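Pngf-ii (Elizabethkingia meningoseptica, PDB 4R4X) is a peptide:N-glycosidase that probably hydrolyses the amide bond joining N-linked glycans to asparagine, releasing the sugar chains from glycoproteins. Local coordinates at residues A[256-261]-A[287-292]; A[260-265]-A[387-392]; A[413-418]-A[504-509]. One frame throughout, in Å; residues are numbered along the deposited sequence.

Interaction 1 of 3, residues A[256-261]-A[287-292]; sequences QERAIS and VALTPD
R258 carries its CG beside the backbone N and opposite the carbonyl carbon (chi1 -65°), and an extended chain from CG to NE then takes the guanidinium across to T290 and L289. There NH1 donates to T290 O at 2.8 Å. The bond is bent, with 144° at the hydrogen. The oxygen lies close to the guanidinium plane, while the nitrogen stands above the carbonyl plane of T290. L289 sends its isobutyl end to the same group: CD1 lies over one guanidinium face, and CD2 is 3.6 Å from R258 NH1. L380 of strand 378-384 also packs on both R258 and L289. The two segments are loops of the first of the two PNGase F-like domains, one running into helix 262-268 and the other into strand 297-303. T290 closes an ST turn, its OG1 accepting from D292 N at 3.2 Å. D292 O, at the end of this turn, faces the first loop. I260 N donates to D292 O at 2.8 Å. The I260 side chain lies beside the same residue, with CD1 4.1 Å from D292 CB. A water bridges the loops near the surface, accepting from A259 N at 2.9 Å and donating to P291 O over a longer 3.3 Å.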
loop_
_atom_site.group_PDB
_atom_site.type_symbol
_atom_site.label_atom_id
_atom_site.label_comp_id
_atom_site.label_asym_id
_atom_site.label_seq_id
_atom_site.Cartn_x
_atom_site.Cartn_y
_atom_site.Cartn_z
ATOM N N GLN A 256 14.809 10.863 14.574
ATOM C CA GLN A 256 15.337 12.057 15.232
ATOM C C GLN A 256 15.376 11.908 16.756
ATOM O O GLN A 256 15.440 12.919 17.482
ATOM C CB GLN A 256 14.502 13.267 14.829
ATOM C CG GLN A 256 14.733 13.690 13.383
ATOM C CD GLN A 256 14.041 15.003 13.061
ATOM O OE1 GLN A 256 14.679 16.057 12.987
ATOM N NE2 GLN A 256 12.737 14.951 12.908
ATOM N N GLU A 257 15.368 10.663 17.230
ATOM C CA GLU A 257 15.386 10.360 18.670
ATOM C C GLU A 257 16.705 10.707 19.373
ATOM O O GLU A 257 16.726 10.835 20.583
ATOM C CB GLU A 257 15.074 8.889 18.938
ATOM C CG GLU A 257 13.620 8.482 18.729
ATOM C CD GLU A 257 13.197 8.431 17.254
ATOM O OE1 GLU A 257 12.009 8.703 16.959
ATOM O OE2 GLU A 257 14.051 8.157 16.384
ATOM N N ARG A 258 17.807 10.828 18.646
ATOM C CA ARG A 258 19.078 11.202 19.263
ATOM C C ARG A 258 19.472 12.606 18.854
ATOM O O ARG A 258 18.798 13.222 18.016
ATOM C CB ARG A 258 20.138 10.151 18.934
ATOM C CG ARG A 258 19.758 8.823 19.566
ATOM C CD ARG A 258 20.822 7.758 19.487
ATOM N NE ARG A 258 20.293 6.497 20.017
ATOM C CZ ARG A 258 21.024 5.435 20.349
ATOM N NH1 ARG A 258 22.333 5.414 20.178
ATOM N NH2 ARG A 258 20.430 4.367 20.849
ATOM N N ALA A 259 20.547 13.124 19.453
ATOM C CA ALA A 259 20.939 14.531 19.263
ATOM C C ALA A 259 21.208 14.915 17.803
ATOM O O ALA A 259 20.825 15.990 17.386
ATOM C CB ALA A 259 22.178 14.857 20.102
ATOM N N ILE A 260 21.883 14.036 17.065
ATOM C CA ILE A 260 22.181 14.197 15.649
ATOM C C ILE A 260 21.320 13.215 14.818
ATOM O O ILE A 260 21.054 12.118 15.261
ATOM C CB ILE A 260 23.661 13.883 15.344
ATOM C CG1 ILE A 260 24.604 14.613 16.300
ATOM C CG2 ILE A 260 24.021 14.274 13.910
ATOM C CD1 ILE A 260 26.042 14.125 16.210
ATOM N N SER A 261 20.885 13.634 13.630
ATOM C CA SER A 261 20.182 12.756 12.705
ATOM C C SER A 261 20.709 12.989 11.301
ATOM O O SER A 261 21.476 13.907 11.043
ATOM C CB SER A 261 18.674 13.051 12.691
ATOM O OG SER A 261 18.416 14.241 11.970
ATOM N N VAL A 287 26.916 6.390 8.725
ATOM C CA VAL A 287 26.503 5.043 8.333
ATOM C C VAL A 287 26.198 4.120 9.500
ATOM O O VAL A 287 25.637 3.038 9.286
ATOM C CB VAL A 287 27.529 4.357 7.407
ATOM C CG1 VAL A 287 27.719 5.194 6.171
ATOM C CG2 VAL A 287 28.858 4.087 8.111
ATOM N N ALA A 288 26.556 4.544 10.713
ATOM C CA ALA A 288 26.389 3.717 11.901
ATOM C C ALA A 288 25.801 4.488 13.078
ATOM O O ALA A 288 26.088 5.670 13.270
ATOM C CB ALA A 288 27.729 3.112 12.314
ATOM N N LEU A 289 24.983 3.803 13.873
ATOM C CA LEU A 289 24.453 4.380 15.082
ATOM C C LEU A 289 25.631 4.725 16.009
ATOM O O LEU A 289 26.633 4.009 16.028
ATOM C CB LEU A 289 23.490 3.386 15.742
ATOM C CG LEU A 289 23.063 3.477 17.199
ATOM C CD1 LEU A 289 21.861 2.566 17.383
ATOM C CD2 LEU A 289 24.183 3.089 18.144
ATOM N N THR A 290 25.529 5.861 16.695
ATOM C CA THR A 290 26.445 6.178 17.795
ATOM C C THR A 290 25.574 6.637 18.989
ATOM O O THR A 290 24.368 6.796 18.858
ATOM C CB THR A 290 27.459 7.278 17.418
ATOM O OG1 THR A 290 26.824 8.543 17.496
ATOM C CG2 THR A 290 28.046 7.103 16.025
ATOM N N PRO A 291 26.187 6.877 20.152
ATOM C CA PRO A 291 25.389 7.370 21.265
ATOM C C PRO A 291 24.622 8.659 20.958
ATOM O O PRO A 291 23.598 8.912 21.577
ATOM C CB PRO A 291 26.444 7.599 22.366
ATOM C CG PRO A 291 27.524 6.622 22.054
ATOM C CD PRO A 291 27.595 6.653 20.543
ATOM N N ASP A 292 25.117 9.448 20.004
ATOM C CA ASP A 292 24.544 10.745 19.665
ATOM C C ASP A 292 23.792 10.768 18.327
ATOM O O ASP A 292 23.279 11.817 17.930
ATOM C CB ASP A 292 25.669 11.791 19.602
ATOM C CG ASP A 292 26.646 11.658 20.764
ATOM O OD1 ASP A 292 26.203 11.881 21.899
ATOM O OD2 ASP A 292 27.823 11.281 20.545
HETATM O O HOH W 1 21.716 11.601 21.600
#

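Interaction 2 of 3, residues A[260-265]-A[387-392]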
loop_
_atom_site.group_PDB
_atom_site.type_symbol
_atom_site.label_atom_id
_atom_site.label_comp_id
_atom_site.label_asym_id
_atom_site.label_seq_id
_atom_site.Cartn_x
_atom_site.Cartn_y
_atom_site.Cartn_z
ATOM N N ILE A 260 21.883 14.036 17.065
ATOM C CA ILE A 260 22.181 14.197 15.649
ATOM C C ILE A 260 21.320 13.215 14.818
ATOM O O ILE A 260 21.054 12.118 15.261
ATOM C CB ILE A 260 23.661 13.883 15.344
ATOM C CG1 ILE A 260 24.604 14.613 16.300
ATOM C CG2 ILE A 260 24.021 14.274 13.910
ATOM C CD1 ILE A 260 26.042 14.125 16.210
ATOM N N SER A 261 20.885 13.634 13.630
ATOM C CA SER A 261 20.182 12.756 12.705
ATOM C C SER A 261 20.709 12.989 11.301
ATOM O O SER A 261 21.476 13.907 11.043
ATOM C CB SER A 261 18.674 13.051 12.691
ATOM O OG SER A 261 18.416 14.241 11.970
ATOM N N TYR A 262 20.232 12.189 10.362
ATOM C CA TYR A 262 20.611 12.403 8.984
ATOM C C TYR A 262 20.168 13.782 8.496
ATOM O O TYR A 262 20.800 14.347 7.592
ATOM C CB TYR A 262 20.017 11.297 8.129
ATOM C CG TYR A 262 20.707 11.037 6.816
ATOM C CD1 TYR A 262 21.972 10.482 6.763
ATOM C CD2 TYR A 262 20.051 11.262 5.632
ATOM C CE1 TYR A 262 22.581 10.200 5.540
ATOM C CE2 TYR A 262 20.638 10.997 4.410
ATOM C CZ TYR A 262 21.899 10.447 4.365
ATOM O OH TYR A 262 22.466 10.159 3.144
ATOM N N TYR A 263 19.102 14.329 9.094
ATOM C CA TYR A 263 18.621 15.694 8.783
ATOM C C TYR A 263 19.645 16.782 9.122
ATOM O O TYR A 263 19.754 17.783 8.418
ATOM C CB TYR A 263 17.287 15.981 9.496
ATOM C CG TYR A 263 16.553 17.241 9.063
ATOM C CD1 TYR A 263 16.134 17.408 7.750
ATOM C CD2 TYR A 263 16.226 18.244 9.988
ATOM C CE1 TYR A 263 15.445 18.542 7.352
ATOM C CE2 TYR A 263 15.497 19.366 9.603
ATOM C CZ TYR A 263 15.118 19.507 8.289
ATOM O OH TYR A 263 14.423 20.610 7.853
ATOM N N THR A 264 20.411 16.573 10.173
ATOM C CA THR A 264 21.535 17.467 10.485
ATOM C C THR A 264 22.526 17.507 9.312
ATOM O O THR A 264 22.960 18.576 8.897
ATOM C CB THR A 264 22.284 17.006 11.742
ATOM O OG1 THR A 264 21.339 16.502 12.694
ATOM C CG2 THR A 264 23.064 18.174 12.340
ATOM N N GLY A 265 22.852 16.333 8.771
ATOM C CA GLY A 265 23.675 16.242 7.578
ATOM C C GLY A 265 23.065 16.949 6.378
ATOM O O GLY A 265 23.746 17.696 5.675
ATOM N N ASN A 387 24.363 5.760 0.332
ATOM C CA ASN A 387 24.676 7.190 0.314
ATOM C C ASN A 387 23.647 8.009 -0.476
ATOM O O ASN A 387 23.839 8.420 -1.648
ATOM C CB ASN A 387 26.127 7.463 -0.073
ATOM C CG ASN A 387 26.474 6.984 -1.461
ATOM O OD1 ASN A 387 25.970 5.954 -1.929
ATOM N ND2 ASN A 387 27.338 7.736 -2.135
ATOM N N VAL A 388 22.529 8.226 0.205
ATOM C CA VAL A 388 21.459 9.063 -0.288
ATOM C C VAL A 388 22.000 10.454 -0.540
ATOM O O VAL A 388 21.507 11.144 -1.438
ATOM C CB VAL A 388 20.276 9.056 0.694
ATOM C CG1 VAL A 388 19.438 10.329 0.636
ATOM C CG2 VAL A 388 19.409 7.817 0.437
HETATM N N MSE A 389 23.024 10.845 0.228
HETATM C CA MSE A 389 23.698 12.132 0.020
HETATM C C MSE A 389 24.853 12.051 -0.977
HETATM O O MSE A 389 25.817 12.819 -0.892
HETATM C CB MSE A 389 24.127 12.673 1.402
HETATM C CG MSE A 389 22.935 13.315 2.091
HETATM SE SE MSE A 389 23.506 13.919 3.892
HETATM C CE MSE A 389 24.443 15.534 3.297
ATOM N N GLU A 390 24.740 11.132 -1.930
ATOM C CA GLU A 390 25.719 10.985 -3.022
ATOM C C GLU A 390 26.057 12.314 -3.710
ATOM O O GLU A 390 27.219 12.565 -4.041
ATOM C CB GLU A 390 25.155 10.019 -4.053
ATOM C CG GLU A 390 26.024 9.764 -5.277
ATOM C CD GLU A 390 25.294 8.933 -6.342
ATOM O OE1 GLU A 390 25.862 8.728 -7.430
ATOM O OE2 GLU A 390 24.151 8.490 -6.091
HETATM N N MSE A 391 25.064 13.138 -3.945
HETATM C CA MSE A 391 25.271 14.437 -4.631
HETATM C C MSE A 391 25.305 15.553 -3.587
HETATM O O MSE A 391 24.939 16.694 -3.855
HETATM C CB MSE A 391 24.171 14.608 -5.688
HETATM C CG MSE A 391 24.396 13.704 -6.908
HETATM SE SE MSE A 391 23.421 11.974 -6.697
HETATM C CE MSE A 391 24.004 11.211 -8.435
ATOM N N ALA A 392 25.697 15.209 -2.367
ATOM C CA ALA A 392 25.886 16.187 -1.307
ATOM C C ALA A 392 27.067 15.832 -0.423
ATOM O O ALA A 392 27.050 16.150 0.764
ATOM C CB ALA A 392 24.623 16.304 -0.472
#
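The first turn of helix 262-268 faces a type I beta turn from N387 to E390, closed by E390 N to N387 O, and the nearest CA atoms, those of G265 and M389, are 8.6 Å apart. Y262 and M389, a selenomethionine, run antiparallel alongside one another across this gap. M389 SE lies over one face of the Y262 ring, 4.2 Å from its centroid and 25° off the normal, a Met-aromatic contact set toward the rim. A bend at chi3 (78°) carries CE on past the ring to G265, where it lies 3.3 Å from G265 O. V388 meets the ring at its edge instead, with CG1 4.0 Å from Y262 CE2. The phenol oxygen is 3.0 Å from M389 N, and both are hydrogen-bonded to Q394 OE1, so one side-chain amide oxygen ties ring and turn together. S261 and T264 form a capping box at the start of the helix: S261 N donates to T264 OG1 at 3.1 Å, and Y263 N gives a weak bond to S261 OG. The rings of F296 and Y262 meet with their planes at about 50°. V388 packs against strands 216-222, 248-253 and 343-350, and V388 and M389 are buried between the helix and these strands.

Interaction 3 of 3, residues A[413-418]-A[504-509]; sequences TKDLKN and LNAGKH
L416 and L504 form an antiparallel hydrogen-bonded pair, where strand 416-428 begins and strand 493-504 ends. The arrangement is consistent with the jelly-roll beta sandwich of the second PNGase F-like domain. The sheet holding the pair runs on from the first PNGase F-like domain into the second, strand 297-303 lying beside strand 493-504. Beyond the pair both segments leave this sheet. Residues 413-415 lead back to strand 406-412, and residues 505-506 lead on to strand 507-514. Those two strands are neighbours in another sheet, so the contact lies at the edge where both segments pass from one sheet to the other.

The backbone bonds come as a reciprocal pair. L416 N donates to L504 O, and L504 N donates to L416 O, each at 2.8 Å. D415 CA adds a CA-H...O contact to L504 O at 3.3 Å.

One side-chain bond extends the pairing. A506 N donates to D415 OD1 at 2.9 Å, with 163° at the hydrogen. It reaches the oxygen on the anti side, 19° out of the carboxylate plane. The D415 carboxylate thus takes up a backbone N-H two residues past L504. With D415 CG beside its own backbone N (chi1 -68°), the carboxylate lies over toward 504-506 and OD1 meets A506 N.

Apolar contacts are few. L416 and L504 point to the same face of the sheet, L416 CB lying 4.3 Å from L504 CB. L412 also packs on L504. At the outer end A506 CB rests against the backbone of T413 and K414, 3.8 Å from K414 N.

The turn in 504-509 has its own brace. H509 ND1 bonds to D447 OD2, while H509 NE2 donates to N505 O at 2.7 Å, the oxygen lying close to the plane of the H509 ring.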
loop_
_atom_site.group_PDB
_atom_site.type_symbol
_atom_site.label_atom_id
_atom_site.label_comp_id
_atom_site.label_asym_id
_atom_site.label_seq_id
_atom_site.Cartn_x
_atom_site.Cartn_y
_atom_site.Cartn_z
ATOM N N THR A 413 18.062 -1.587 26.750
ATOM C CA THR A 413 17.696 -1.374 28.153
ATOM C C THR A 413 16.749 -2.444 28.683
ATOM O O THR A 413 16.516 -2.552 29.871
ATOM C CB THR A 413 17.111 0.031 28.376
ATOM O OG1 THR A 413 15.940 0.209 27.586
ATOM C CG2 THR A 413 18.131 1.088 28.017
ATOM N N LYS A 414 16.220 -3.264 27.788
ATOM C CA LYS A 414 15.269 -4.284 28.148
ATOM C C LYS A 414 15.521 -5.485 27.237
ATOM O O LYS A 414 15.893 -5.291 26.077
ATOM C CB LYS A 414 13.862 -3.691 27.948
ATOM C CG LYS A 414 12.690 -4.651 28.028
ATOM C CD LYS A 414 12.250 -4.895 29.466
ATOM C CE LYS A 414 10.842 -5.458 29.526
ATOM N NZ LYS A 414 10.545 -6.063 30.857
ATOM N N ASP A 415 15.322 -6.698 27.765
ATOM C CA ASP A 415 15.421 -7.924 26.966
ATOM C C ASP A 415 14.535 -7.776 25.734
ATOM O O ASP A 415 13.476 -7.145 25.777
ATOM C CB ASP A 415 14.928 -9.176 27.715
ATOM C CG ASP A 415 15.820 -9.594 28.902
ATOM O OD1 ASP A 415 16.910 -9.008 29.148
ATOM O OD2 ASP A 415 15.395 -10.555 29.592
ATOM N N LEU A 416 14.958 -8.380 24.642
ATOM C CA LEU A 416 14.183 -8.334 23.406
ATOM C C LEU A 416 13.903 -9.780 22.982
ATOM O O LEU A 416 14.848 -10.548 22.773
ATOM C CB LEU A 416 15.026 -7.596 22.382
ATOM C CG LEU A 416 14.410 -6.735 21.313
ATOM C CD1 LEU A 416 13.432 -5.710 21.895
ATOM C CD2 LEU A 416 15.554 -6.099 20.529
ATOM N N LYS A 417 12.629 -10.153 22.920
ATOM C CA LYS A 417 12.210 -11.449 22.418
ATOM C C LYS A 417 12.094 -11.415 20.884
ATOM O O LYS A 417 11.683 -10.411 20.308
ATOM C CB LYS A 417 10.865 -11.851 23.039
ATOM C CG LYS A 417 10.224 -13.073 22.411
ATOM C CD LYS A 417 8.977 -13.513 23.138
ATOM C CE LYS A 417 8.364 -14.749 22.503
ATOM N NZ LYS A 417 7.055 -15.052 23.133
ATOM N N ASN A 418 12.429 -12.526 20.245
ATOM C CA ASN A 418 12.345 -12.669 18.783
ATOM C C ASN A 418 13.020 -11.525 18.040
ATOM O O ASN A 418 12.459 -10.955 17.118
ATOM C CB ASN A 418 10.893 -12.863 18.342
ATOM C CG ASN A 418 10.321 -14.192 18.792
ATOM O OD1 ASN A 418 11.054 -15.165 18.998
ATOM N ND2 ASN A 418 9.014 -14.243 18.962
ATOM N N LEU A 504 17.465 -11.470 22.782
ATOM C CA LEU A 504 18.610 -10.710 23.212
ATOM C C LEU A 504 18.420 -10.216 24.631
ATOM O O LEU A 504 17.343 -9.744 24.977
ATOM C CB LEU A 504 18.860 -9.515 22.300
ATOM C CG LEU A 504 19.106 -9.849 20.819
ATOM C CD1 LEU A 504 19.252 -8.554 20.068
ATOM C CD2 LEU A 504 20.331 -10.732 20.655
ATOM N N ASN A 505 19.473 -10.356 25.443
ATOM C CA ASN A 505 19.478 -9.794 26.806
ATOM C C ASN A 505 19.623 -8.281 26.793
ATOM O O ASN A 505 20.245 -7.716 25.913
ATOM C CB ASN A 505 20.666 -10.336 27.617
ATOM C CG ASN A 505 20.479 -11.765 28.032
ATOM O OD1 ASN A 505 19.375 -12.301 27.947
ATOM N ND2 ASN A 505 21.572 -12.411 28.482
ATOM N N ALA A 506 19.102 -7.627 27.817
ATOM C CA ALA A 506 19.467 -6.234 28.052
ATOM C C ALA A 506 21.002 -6.076 28.179
ATOM O O ALA A 506 21.697 -6.985 28.632
ATOM C CB ALA A 506 18.757 -5.717 29.294
ATOM N N GLY A 507 21.530 -4.935 27.763
ATOM C CA GLY A 507 22.967 -4.691 27.839
ATOM C C GLY A 507 23.559 -4.449 26.468
ATOM O O GLY A 507 22.836 -4.205 25.503
ATOM N N LYS A 508 24.879 -4.516 26.394
ATOM C CA LYS A 508 25.597 -4.110 25.210
ATOM C C LYS A 508 25.631 -5.239 24.204
ATOM O O LYS A 508 25.801 -6.386 24.576
ATOM C CB LYS A 508 27.035 -3.727 25.566
ATOM C CG LYS A 508 27.147 -2.351 26.197
ATOM C CD LYS A 508 28.395 -1.577 25.745
ATOM C CE LYS A 508 28.098 -0.082 25.646
ATOM N NZ LYS A 508 29.237 0.774 26.055
ATOM N N HIS A 509 25.507 -4.892 22.924
ATOM C CA HIS A 509 25.617 -5.860 21.849
ATOM C C HIS A 509 26.337 -5.233 20.679
ATOM O O HIS A 509 26.433 -4.009 20.574
ATOM C CB HIS A 509 24.226 -6.339 21.417
ATOM C CG HIS A 509 23.520 -7.146 22.459
ATOM N ND1 HIS A 509 23.751 -8.497 22.643
ATOM C CD2 HIS A 509 22.595 -6.794 23.379
ATOM C CE1 HIS A 509 23.010 -8.937 23.640
ATOM N NE2 HIS A 509 22.303 -7.923 24.108
#

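Going from the N terminus, the chain leaves strand 248-253 and enters 256-261, which interaction 1 joins to 287-292, closing a short loop that contains helix 262-268. Interaction 2 starts from the same stretch, sharing I260 and S261, but reaches much further, to the turn after strand 378-384. The two loops are staggered, so they cross rather than nest. Q256 packs on Y263 between them. Together they fix the start of helix 262-268 to the loops before strand 297-303 and after strand 378-384. Interaction 3 opens later and closes a separate loop within the second PNGase F-like domain. It joins strands 416-428 and 493-504 where they lead to 406-412 and 507-514.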